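Local coordinates for lipoxygenase (Cyanothece sp., PDB 5EK8), which probably adds molecular oxygen to polyunsaturated fatty acids as a 9R-lipoxygenase, using a non-heme iron held in its helical catalytic domain, at residues I357-K362 with T571-S576; K362-M367 with N396-G401; T388-S393 with F564-W569. All coordinates share one frame; numbering follows the deposited sequence.

Contact 1: residues I357-K362 with T571-S576; sequences IEHYAK and TWVNDS. With FE2 (Fe (II) ion), chain B.
His359 and Asn574 turn toward the same iron from two helices, the imidazole from helix 337-377 and the amide from the last turn of helix 549-574. The histidine donates NE2 to the metal, with NE2 2.5 Å from the iron. Asn574 brings its amide oxygen to the edge of that ring, near the ring plane, and the two flat groups stand 56° apart. Asn574 OD1 lies 3.4 Å from His359 NE2, but the metal-bound nitrogen has no hydrogen to share, so the two atoms are neighbours round the iron and not a hydrogen-bonded pair. Asn574 OD1 stands 2.9 Å from the iron, a long approach rather than a clear bond. Asn574 CG lies anti to the backbone N (chi1 -176°), which carries the amide forward to the metal. On the other side of the amide, ND2 gives a hydrogen bond of 3.0 Å to Asp575 OD1, which lies close to the amide plane and should limit rotation of the group; Asp575 in turn forms a salt bridge with Arg663. This is the non-heme iron centre of the lipoxygenase fold, completed by His364, His570 and the C-terminal carboxylate of Ile668. Glu355 accepts a hydrogen bond from His359 ND1, a second-shell contact that probably limits the ring's rotation. Beside the imidazole, Val573 supplies the hydrophobic part: its CG1 methyl meets His359 CB at 3.5 Å and approaches the ring obliquely, while CG2 sits 4.1 Å from Glu358 O. That carbonyl also accepts a hydrogen bond from Trp569 NE1. The histidine helix is widened here by a pi-type turn, in which Lys362 N bonds to Ile357 O at 2.7 Å.

Contact 2: residues K362-M367 with N396-G401; sequences KAHVQM and NINRRG. With FE2 (Fe (II) ion), chain B.
Asn398 reaches across from helix 394-404 and takes hold of His364 on both its ring and its backbone. The ring bond is the stronger: His364 ND1 donates to Asn398 OD1 at 2.7 Å, with an N-H...O angle of 138°. The oxygen is tilted somewhat from the ring plane and is met almost end-on to its carbonyl bond. The other arm of the amide, Asn398 ND2, makes a weak bond of 3.4 Å to His364 O and has a firmer partner in Glu368 OE2, which probably steadies the amide. With CG anti to its carbonyl carbon (chi1 -72°) and chi2 near zero, Asn398 can offer oxygen and nitrogen to one residue at once. Amide and imidazole are well out of parallel. With ND1 donating to Asn398, His364 NE2 is left for the iron, to which it binds at 2.5 Å; Asn398 is thus placed as a second-shell residue of the metal site and probably steadies the ring. Ile397 completes the contact. Its CG2 methyl comes in the ring plane to the edge of the histidine, 4.0 Å from His364 ND1, and Ile397 CG1 is likewise 4.0 Å from His364 CE1. The iron-binding helix makes a wider pi-type turn at 362-365, and the side chain of His364 projects from it. The two short helical segments pass 10.3 Å apart at an angle of 111°, so helix 394-404 runs across helix 337-377, while helix 549-574 packs against Lys362, Ala363 and Met367 of the same helix.

Contact 3: residues T388-S393 with F564-W569; sequences TPHLKS and FHTTLW
In the helical catalytic domain of the lipoxygenase, the end of helix 383-391 packs against the C-terminal half of helix 549-574, one turn before the iron ligand His570. His390 and Thr566 make the nearest approach. The histidine's CB sits 3.3 Å from Thr566 OG1, their side chains crossing at about a right angle, and the hydroxyl approaches the ring obliquely. No hydrogen bond joins the two segments: Thr566 OG1 turns back to its own helix, to the carbonyls of Ile562 and Ile563. Its chi1 of 51° sets OG1 between the backbone N and carbonyl carbon, leaving CG2 to face the other segment. That methyl lies 3.4 Å from His390 O and 4.0 Å from Leu391 CD2. An alanine here would remove both CG2 and OG1, and is likely to leave a gap beside Leu391 and the His390 backbone. On the other flank Thr567 presents its CG2 to the imidazole, 3.6 Å from His390 ND1, while its OG1 bonds to Ile563 O and to Tyr459. His390 ND1 is hydrogen-bonded to the carbonyl of Thr664 near the chain's C-terminal end, and Pro389 CG lies over one face of the ring, offset toward the rim. Helix 549-574 is widened by a pi-type turn at 565-569, marked by the Trp569 N to Phe564 O bond of 3.1 Å. The threonine hydroxyls are thus satisfied within the helix and its surroundings, and the two segments meet through methyl groups and carbon-to-polar-atom contacts, so the contact rests on van der Waals packing, with the polar tie of His390 going to the C-terminal tail instead.

Overall arrangement
All three contacts are buried, and each touches either helix 337-377 or helix 549-574 or both. Contacts 1 and 2 converge on one iron, sharing Lys362 and bringing His359 and His364 from successive turns of one helix; contact 3 lies off the metal, on helix 549-574, which contact 1 also uses. Their chemistry follows this placement: contact 1 is metal coordination beside a valine, contact 2 one firm and one weak amide hydrogen bond round a ligand histidine, and contact 3 van der Waals packing, polar atoms included, with no hydrogen bond between its segments. Met367 and Trp569 link them, Met367 packing on Thr566 and His565, and Trp569 on Lys362.

Contact 1: residues I357-K362 with T571-S576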
loop_
_atom_site.group_PDB
_atom_site.type_symbol
_atom_site.label_atom_id
_atom_site.label_comp_id
_atom_site.label_asym_id
_atom_site.label_seq_id
_atom_site.Cartn_x
_atom_site.Cartn_y
_atom_site.Cartn_z
ATOM N N ILE A 357 11.588 -2.536 0.809
ATOM C CA ILE A 357 11.301 -2.776 -0.602
ATOM C C ILE A 357 10.006 -3.559 -0.857
ATOM O O ILE A 357 9.083 -3.046 -1.496
ATOM C CB ILE A 357 12.440 -3.550 -1.287
ATOM C CG1 ILE A 357 13.803 -2.944 -0.955
ATOM C CG2 ILE A 357 12.197 -3.598 -2.771
ATOM C CD1 ILE A 357 14.005 -1.558 -1.493
ATOM N N GLU A 358 9.957 -4.805 -0.384
ATOM C CA GLU A 358 8.846 -5.711 -0.682
ATOM C C GLU A 358 7.506 -5.201 -0.165
ATOM O O GLU A 358 6.472 -5.335 -0.822
ATOM C CB GLU A 358 9.124 -7.094 -0.094
ATOM C CG GLU A 358 10.437 -7.691 -0.545
ATOM C CD GLU A 358 10.584 -7.657 -2.048
ATOM O OE1 GLU A 358 11.593 -7.101 -2.540
ATOM O OE2 GLU A 358 9.682 -8.189 -2.733
ATOM N N HIS A 359 7.535 -4.608 1.018
ATOM C CA HIS A 359 6.330 -4.088 1.627
ATOM C C HIS A 359 6.049 -2.636 1.262
ATOM O O HIS A 359 5.253 -2.352 0.366
ATOM C CB HIS A 359 6.425 -4.214 3.136
ATOM C CG HIS A 359 5.104 -4.139 3.823
ATOM N ND1 HIS A 359 4.982 -4.016 5.187
ATOM C CD2 HIS A 359 3.844 -4.174 3.327
ATOM C CE1 HIS A 359 3.698 -3.982 5.507
ATOM N NE2 HIS A 359 2.993 -4.078 4.398
ATOM N N TYR A 360 6.697 -1.723 1.978
ATOM C CA TYR A 360 6.395 -0.301 1.855
ATOM C C TYR A 360 6.578 0.230 0.437
ATOM O O TYR A 360 5.712 0.930 -0.085
ATOM C CB TYR A 360 7.256 0.513 2.817
ATOM C CG TYR A 360 7.037 2.003 2.689
ATOM C CD1 TYR A 360 5.857 2.593 3.131
ATOM C CD2 TYR A 360 8.010 2.819 2.129
ATOM C CE1 TYR A 360 5.656 3.959 3.009
ATOM C CE2 TYR A 360 7.819 4.175 2.004
ATOM C CZ TYR A 360 6.646 4.742 2.445
ATOM O OH TYR A 360 6.474 6.100 2.316
ATOM N N ALA A 361 7.692 -0.113 -0.192
ATOM C CA ALA A 361 7.971 0.399 -1.526
ATOM C C ALA A 361 7.104 -0.259 -2.595
ATOM O O ALA A 361 6.386 0.427 -3.326
ATOM C CB ALA A 361 9.433 0.218 -1.861
ATOM N N LYS A 362 7.180 -1.584 -2.687
ATOM C CA LYS A 362 6.540 -2.315 -3.782
ATOM C C LYS A 362 5.021 -2.358 -3.680
ATOM O O LYS A 362 4.327 -2.354 -4.696
ATOM C CB LYS A 362 7.081 -3.744 -3.862
ATOM C CG LYS A 362 6.564 -4.516 -5.074
ATOM C CD LYS A 362 7.119 -5.935 -5.136
ATOM C CE LYS A 362 8.635 -5.941 -5.235
ATOM N NZ LYS A 362 9.174 -7.307 -5.457
ATOM N N THR A 571 -1.213 -8.786 0.929
ATOM C CA THR A 571 -1.687 -9.744 1.923
ATOM C C THR A 571 -0.522 -10.564 2.443
ATOM O O THR A 571 -0.298 -10.669 3.649
ATOM C CB THR A 571 -2.747 -10.708 1.344
ATOM O OG1 THR A 571 -3.977 -10.009 1.142
ATOM C CG2 THR A 571 -2.986 -11.866 2.294
ATOM N N TRP A 572 0.228 -11.122 1.504
ATOM C CA TRP A 572 1.315 -12.030 1.816
ATOM C C TRP A 572 2.398 -11.338 2.614
ATOM O O TRP A 572 2.848 -11.857 3.633
ATOM C CB TRP A 572 1.911 -12.609 0.542
ATOM C CG TRP A 572 2.825 -13.762 0.796
ATOM C CD1 TRP A 572 4.069 -13.724 1.369
ATOM C CD2 TRP A 572 2.574 -15.129 0.470
ATOM N NE1 TRP A 572 4.606 -14.989 1.421
ATOM C CE2 TRP A 572 3.706 -15.870 0.876
ATOM C CE3 TRP A 572 1.502 -15.802 -0.126
ATOM C CZ2 TRP A 572 3.795 -17.245 0.707
ATOM C CZ3 TRP A 572 1.590 -17.171 -0.294
ATOM C CH2 TRP A 572 2.729 -17.880 0.125
ATOM N N VAL A 573 2.810 -10.159 2.159
ATOM C CA VAL A 573 3.913 -9.469 2.814
ATOM C C VAL A 573 3.497 -8.934 4.186
ATOM O O VAL A 573 4.238 -9.049 5.165
ATOM C CB VAL A 573 4.447 -8.316 1.948
ATOM C CG1 VAL A 573 5.591 -7.614 2.654
ATOM C CG2 VAL A 573 4.906 -8.846 0.606
ATOM N N ASN A 574 2.295 -8.374 4.258
ATOM C CA ASN A 574 1.808 -7.745 5.481
ATOM C C ASN A 574 1.438 -8.749 6.569
ATOM O O ASN A 574 1.842 -8.600 7.720
ATOM C CB ASN A 574 0.604 -6.857 5.168
ATOM C CG ASN A 574 0.111 -6.102 6.375
ATOM O OD1 ASN A 574 0.649 -5.048 6.720
ATOM N ND2 ASN A 574 -0.924 -6.630 7.027
ATOM N N ASP A 575 0.679 -9.775 6.204
ATOM C CA ASP A 575 0.194 -10.738 7.187
ATOM C C ASP A 575 1.272 -11.739 7.591
ATOM O O ASP A 575 1.030 -12.613 8.424
ATOM C CB ASP A 575 -1.034 -11.481 6.654
ATOM C CG ASP A 575 -2.221 -10.554 6.391
ATOM O OD1 ASP A 575 -2.153 -9.360 6.763
ATOM O OD2 ASP A 575 -3.227 -11.031 5.816
ATOM N N SER A 576 2.461 -11.605 7.011
ATOM C CA SER A 576 3.578 -12.473 7.366
ATOM C C SER A 576 4.529 -11.771 8.323
ATOM O O SER A 576 5.562 -12.325 8.708
ATOM C CB SER A 576 4.341 -12.921 6.120
ATOM O OG SER A 576 3.517 -13.680 5.253
HETATM FE FE FE2 B . 0.893 -2.858 4.765
#

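Contact 2: residues K362-M367 with N396-G401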
loop_
_atom_site.group_PDB
_atom_site.type_symbol
_atom_site.label_atom_id
_atom_site.label_comp_id
_atom_site.label_asym_id
_atom_site.label_seq_id
_atom_site.Cartn_x
_atom_site.Cartn_y
_atom_site.Cartn_z
ATOM N N LYS A 362 7.180 -1.584 -2.687
ATOM C CA LYS A 362 6.540 -2.315 -3.782
ATOM C C LYS A 362 5.021 -2.358 -3.680
ATOM O O LYS A 362 4.327 -2.354 -4.696
ATOM C CB LYS A 362 7.081 -3.744 -3.862
ATOM C CG LYS A 362 6.564 -4.516 -5.074
ATOM C CD LYS A 362 7.119 -5.935 -5.136
ATOM C CE LYS A 362 8.635 -5.941 -5.235
ATOM N NZ LYS A 362 9.174 -7.307 -5.457
ATOM N N ALA A 363 4.499 -2.405 -2.461
ATOM C CA ALA A 363 3.056 -2.504 -2.291
ATOM C C ALA A 363 2.409 -1.134 -2.113
ATOM O O ALA A 363 1.572 -0.734 -2.917
ATOM C CB ALA A 363 2.720 -3.402 -1.122
ATOM N N HIS A 364 2.798 -0.415 -1.068
ATOM C CA HIS A 364 2.135 0.840 -0.731
ATOM C C HIS A 364 2.383 1.935 -1.756
ATOM O O HIS A 364 1.461 2.394 -2.445
ATOM C CB HIS A 364 2.594 1.324 0.643
ATOM C CG HIS A 364 2.062 0.511 1.778
ATOM N ND1 HIS A 364 0.942 0.875 2.499
ATOM C CD2 HIS A 364 2.489 -0.654 2.319
ATOM C CE1 HIS A 364 0.708 -0.026 3.434
ATOM N NE2 HIS A 364 1.635 -0.965 3.346
ATOM N N VAL A 365 3.640 2.352 -1.844
ATOM C CA VAL A 365 4.016 3.450 -2.712
ATOM C C VAL A 365 3.655 3.176 -4.168
ATOM O O VAL A 365 3.063 4.026 -4.830
ATOM C CB VAL A 365 5.515 3.746 -2.608
ATOM C CG1 VAL A 365 5.881 4.918 -3.514
ATOM C CG2 VAL A 365 5.891 4.032 -1.164
ATOM N N GLN A 366 3.993 1.992 -4.666
ATOM C CA GLN A 366 3.758 1.704 -6.074
ATOM C C GLN A 366 2.269 1.731 -6.416
ATOM O O GLN A 366 1.890 2.093 -7.528
ATOM C CB GLN A 366 4.357 0.351 -6.470
ATOM C CG GLN A 366 4.314 0.116 -7.977
ATOM C CD GLN A 366 4.616 -1.312 -8.389
ATOM O OE1 GLN A 366 4.484 -1.666 -9.565
ATOM N NE2 GLN A 366 5.026 -2.141 -7.430
ATOM N N MET A 367 1.421 1.368 -5.459
ATOM C CA MET A 367 -0.010 1.290 -5.734
ATOM C C MET A 367 -0.740 2.609 -5.473
ATOM O O MET A 367 -1.824 2.837 -6.020
ATOM C CB MET A 367 -0.651 0.169 -4.916
ATOM C CG MET A 367 -0.261 -1.242 -5.357
ATOM S SD MET A 367 -0.724 -1.640 -7.057
ATOM C CE MET A 367 0.852 -1.497 -7.898
ATOM N N ASN A 396 -4.970 6.704 2.842
ATOM C CA ASN A 396 -5.077 6.855 4.285
ATOM C C ASN A 396 -3.915 6.186 5.007
ATOM O O ASN A 396 -3.243 6.808 5.835
ATOM C CB ASN A 396 -6.403 6.274 4.788
ATOM C CG ASN A 396 -7.616 6.928 4.143
ATOM O OD1 ASN A 396 -7.681 8.154 4.006
ATOM N ND2 ASN A 396 -8.583 6.107 3.729
ATOM N N ILE A 397 -3.673 4.919 4.685
ATOM C CA ILE A 397 -2.654 4.159 5.398
ATOM C C ILE A 397 -1.258 4.668 5.057
ATOM O O ILE A 397 -0.382 4.693 5.921
ATOM C CB ILE A 397 -2.752 2.635 5.118
ATOM C CG1 ILE A 397 -1.729 1.871 5.962
ATOM C CG2 ILE A 397 -2.568 2.317 3.650
ATOM C CD1 ILE A 397 -1.863 2.106 7.459
ATOM N N ASN A 398 -1.048 5.099 3.816
ATOM C CA ASN A 398 0.252 5.664 3.465
ATOM C C ASN A 398 0.506 6.982 4.201
ATOM O O ASN A 398 1.602 7.215 4.742
ATOM C CB ASN A 398 0.358 5.864 1.956
ATOM C CG ASN A 398 0.495 4.557 1.209
ATOM O OD1 ASN A 398 0.651 3.497 1.819
ATOM N ND2 ASN A 398 0.447 4.623 -0.119
ATOM N N ARG A 399 -0.516 7.832 4.235
ATOM C CA ARG A 399 -0.427 9.096 4.954
ATOM C C ARG A 399 -0.200 8.865 6.448
ATOM O O ARG A 399 0.458 9.663 7.114
ATOM C CB ARG A 399 -1.691 9.927 4.727
ATOM C CG ARG A 399 -1.732 11.233 5.495
ATOM C CD ARG A 399 -0.524 12.095 5.189
ATOM N NE ARG A 399 -0.493 13.298 6.017
ATOM C CZ ARG A 399 0.135 13.389 7.184
ATOM N NH1 ARG A 399 0.792 12.344 7.669
ATOM N NH2 ARG A 399 0.107 14.527 7.865
ATOM N N ARG A 400 -0.736 7.763 6.966
ATOM C CA ARG A 400 -0.514 7.393 8.362
ATOM C C ARG A 400 0.926 6.929 8.576
ATOM O O ARG A 400 1.571 7.282 9.566
ATOM C CB ARG A 400 -1.496 6.300 8.791
ATOM C CG ARG A 400 -1.218 5.702 10.168
ATOM C CD ARG A 400 -1.243 6.759 11.261
ATOM N NE ARG A 400 -1.010 6.173 12.576
ATOM C CZ ARG A 400 -0.820 6.877 13.687
ATOM N NH1 ARG A 400 -0.828 8.204 13.643
ATOM N NH2 ARG A 400 -0.616 6.256 14.840
ATOM N N GLY A 401 1.419 6.133 7.633
ATOM C CA GLY A 401 2.783 5.646 7.664
ATOM C C GLY A 401 3.780 6.784 7.616
ATOM O O GLY A 401 4.900 6.653 8.108
HETATM FE FE FE2 B . 0.893 -2.858 4.765
#

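Contact 3: residues T388-S393 with F564-W569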
loop_
_atom_site.group_PDB
_atom_site.type_symbol
_atom_site.label_atom_id
_atom_site.label_comp_id
_atom_site.label_asym_id
_atom_site.label_seq_id
_atom_site.Cartn_x
_atom_site.Cartn_y
_atom_site.Cartn_z
ATOM N N THR A 388 -11.471 0.422 -8.351
ATOM C CA THR A 388 -11.661 1.175 -7.107
ATOM C C THR A 388 -11.667 0.358 -5.795
ATOM O O THR A 388 -11.042 0.784 -4.821
ATOM C CB THR A 388 -12.964 2.004 -7.156
ATOM O OG1 THR A 388 -13.987 1.258 -7.823
ATOM C CG2 THR A 388 -12.738 3.301 -7.907
ATOM N N PRO A 389 -12.357 -0.808 -5.749
ATOM C CA PRO A 389 -12.373 -1.518 -4.458
ATOM C C PRO A 389 -11.001 -2.009 -3.995
ATOM O O PRO A 389 -10.807 -2.249 -2.805
ATOM C CB PRO A 389 -13.300 -2.709 -4.724
ATOM C CG PRO A 389 -13.267 -2.900 -6.189
ATOM C CD PRO A 389 -13.160 -1.521 -6.759
ATOM N N HIS A 390 -10.062 -2.153 -4.922
ATOM C CA HIS A 390 -8.723 -2.607 -4.578
ATOM C C HIS A 390 -7.780 -1.438 -4.303
ATOM O O HIS A 390 -6.761 -1.596 -3.635
ATOM C CB HIS A 390 -8.159 -3.483 -5.697
ATOM C CG HIS A 390 -9.071 -4.594 -6.104
ATOM N ND1 HIS A 390 -9.365 -5.659 -5.277
ATOM C CD2 HIS A 390 -9.764 -4.809 -7.248
ATOM C CE1 HIS A 390 -10.194 -6.478 -5.895
ATOM N NE2 HIS A 390 -10.452 -5.986 -7.095
ATOM N N LEU A 391 -8.126 -0.264 -4.820
ATOM C CA LEU A 391 -7.275 0.912 -4.674
ATOM C C LEU A 391 -7.792 1.871 -3.611
ATOM O O LEU A 391 -7.120 2.842 -3.266
ATOM C CB LEU A 391 -7.143 1.641 -6.013
ATOM C CG LEU A 391 -6.238 0.964 -7.044
ATOM C CD1 LEU A 391 -6.418 1.584 -8.415
ATOM C CD2 LEU A 391 -4.784 1.050 -6.613
ATOM N N LYS A 392 -8.978 1.594 -3.081
ATOM C CA LYS A 392 -9.551 2.469 -2.070
ATOM C C LYS A 392 -8.767 2.400 -0.760
ATOM O O LYS A 392 -8.091 1.409 -0.482
ATOM C CB LYS A 392 -11.027 2.135 -1.828
ATOM C CG LYS A 392 -11.331 0.691 -1.463
ATOM C CD LYS A 392 -12.372 0.636 -0.342
ATOM C CE LYS A 392 -13.239 -0.624 -0.390
ATOM N NZ LYS A 392 -12.493 -1.899 -0.215
ATOM N N SER A 393 -8.825 3.491 -0.001
ATOM C CA SER A 393 -8.304 3.578 1.367
ATOM C C SER A 393 -6.775 3.573 1.509
ATOM O O SER A 393 -6.267 3.826 2.600
ATOM C CB SER A 393 -8.890 2.445 2.222
ATOM O OG SER A 393 -10.296 2.579 2.353
ATOM N N PHE A 564 -3.304 -7.678 -8.517
ATOM C CA PHE A 564 -2.377 -8.631 -7.916
ATOM C C PHE A 564 -1.678 -8.044 -6.710
ATOM O O PHE A 564 -1.602 -8.682 -5.660
ATOM C CB PHE A 564 -1.327 -9.106 -8.917
ATOM C CG PHE A 564 -0.378 -10.129 -8.351
ATOM C CD1 PHE A 564 0.832 -9.747 -7.783
ATOM C CD2 PHE A 564 -0.703 -11.476 -8.376
ATOM C CE1 PHE A 564 1.702 -10.691 -7.261
ATOM C CE2 PHE A 564 0.165 -12.427 -7.859
ATOM C CZ PHE A 564 1.367 -12.032 -7.298
ATOM N N HIS A 565 -1.166 -6.828 -6.850
ATOM C CA HIS A 565 -0.387 -6.269 -5.754
ATOM C C HIS A 565 -1.234 -5.688 -4.627
ATOM O O HIS A 565 -0.783 -5.630 -3.485
ATOM C CB HIS A 565 0.585 -5.226 -6.293
ATOM C CG HIS A 565 1.710 -5.831 -7.068
ATOM N ND1 HIS A 565 1.607 -6.139 -8.409
ATOM C CD2 HIS A 565 2.941 -6.243 -6.682
ATOM C CE1 HIS A 565 2.737 -6.687 -8.819
ATOM N NE2 HIS A 565 3.562 -6.762 -7.791
ATOM N N THR A 566 -2.459 -5.276 -4.931
ATOM C CA THR A 566 -3.327 -4.721 -3.899
ATOM C C THR A 566 -4.013 -5.814 -3.084
ATOM O O THR A 566 -4.480 -5.563 -1.971
ATOM C CB THR A 566 -4.404 -3.804 -4.497
ATOM O OG1 THR A 566 -5.067 -4.485 -5.570
ATOM C CG2 THR A 566 -3.777 -2.516 -5.003
ATOM N N THR A 567 -4.090 -7.019 -3.641
ATOM C CA THR A 567 -4.719 -8.136 -2.939
ATOM C C THR A 567 -3.696 -9.142 -2.406
ATOM O O THR A 567 -3.201 -8.986 -1.293
ATOM C CB THR A 567 -5.720 -8.875 -3.840
ATOM O OG1 THR A 567 -5.038 -9.400 -4.984
ATOM C CG2 THR A 567 -6.821 -7.933 -4.292
ATOM N N LEU A 568 -3.375 -10.161 -3.199
ATOM C CA LEU A 568 -2.503 -11.239 -2.735
ATOM C C LEU A 568 -1.116 -10.792 -2.265
ATOM O O LEU A 568 -0.671 -11.216 -1.207
ATOM C CB LEU A 568 -2.329 -12.299 -3.821
ATOM C CG LEU A 568 -1.343 -13.398 -3.413
ATOM C CD1 LEU A 568 -1.842 -14.133 -2.170
ATOM C CD2 LEU A 568 -1.075 -14.373 -4.551
ATOM N N TRP A 569 -0.429 -9.964 -3.043
ATOM C CA TRP A 569 0.937 -9.579 -2.696
ATOM C C TRP A 569 1.010 -8.882 -1.347
ATOM O O TRP A 569 1.749 -9.310 -0.456
ATOM C CB TRP A 569 1.546 -8.673 -3.770
ATOM C CG TRP A 569 2.910 -8.191 -3.382
ATOM C CD1 TRP A 569 3.252 -6.935 -2.966
ATOM C CD2 TRP A 569 4.111 -8.968 -3.336
ATOM N NE1 TRP A 569 4.597 -6.881 -2.677
ATOM C CE2 TRP A 569 5.146 -8.116 -2.900
ATOM C CE3 TRP A 569 4.416 -10.300 -3.628
ATOM C CZ2 TRP A 569 6.461 -8.554 -2.754
ATOM C CZ3 TRP A 569 5.726 -10.732 -3.486
ATOM C CH2 TRP A 569 6.729 -9.862 -3.050
#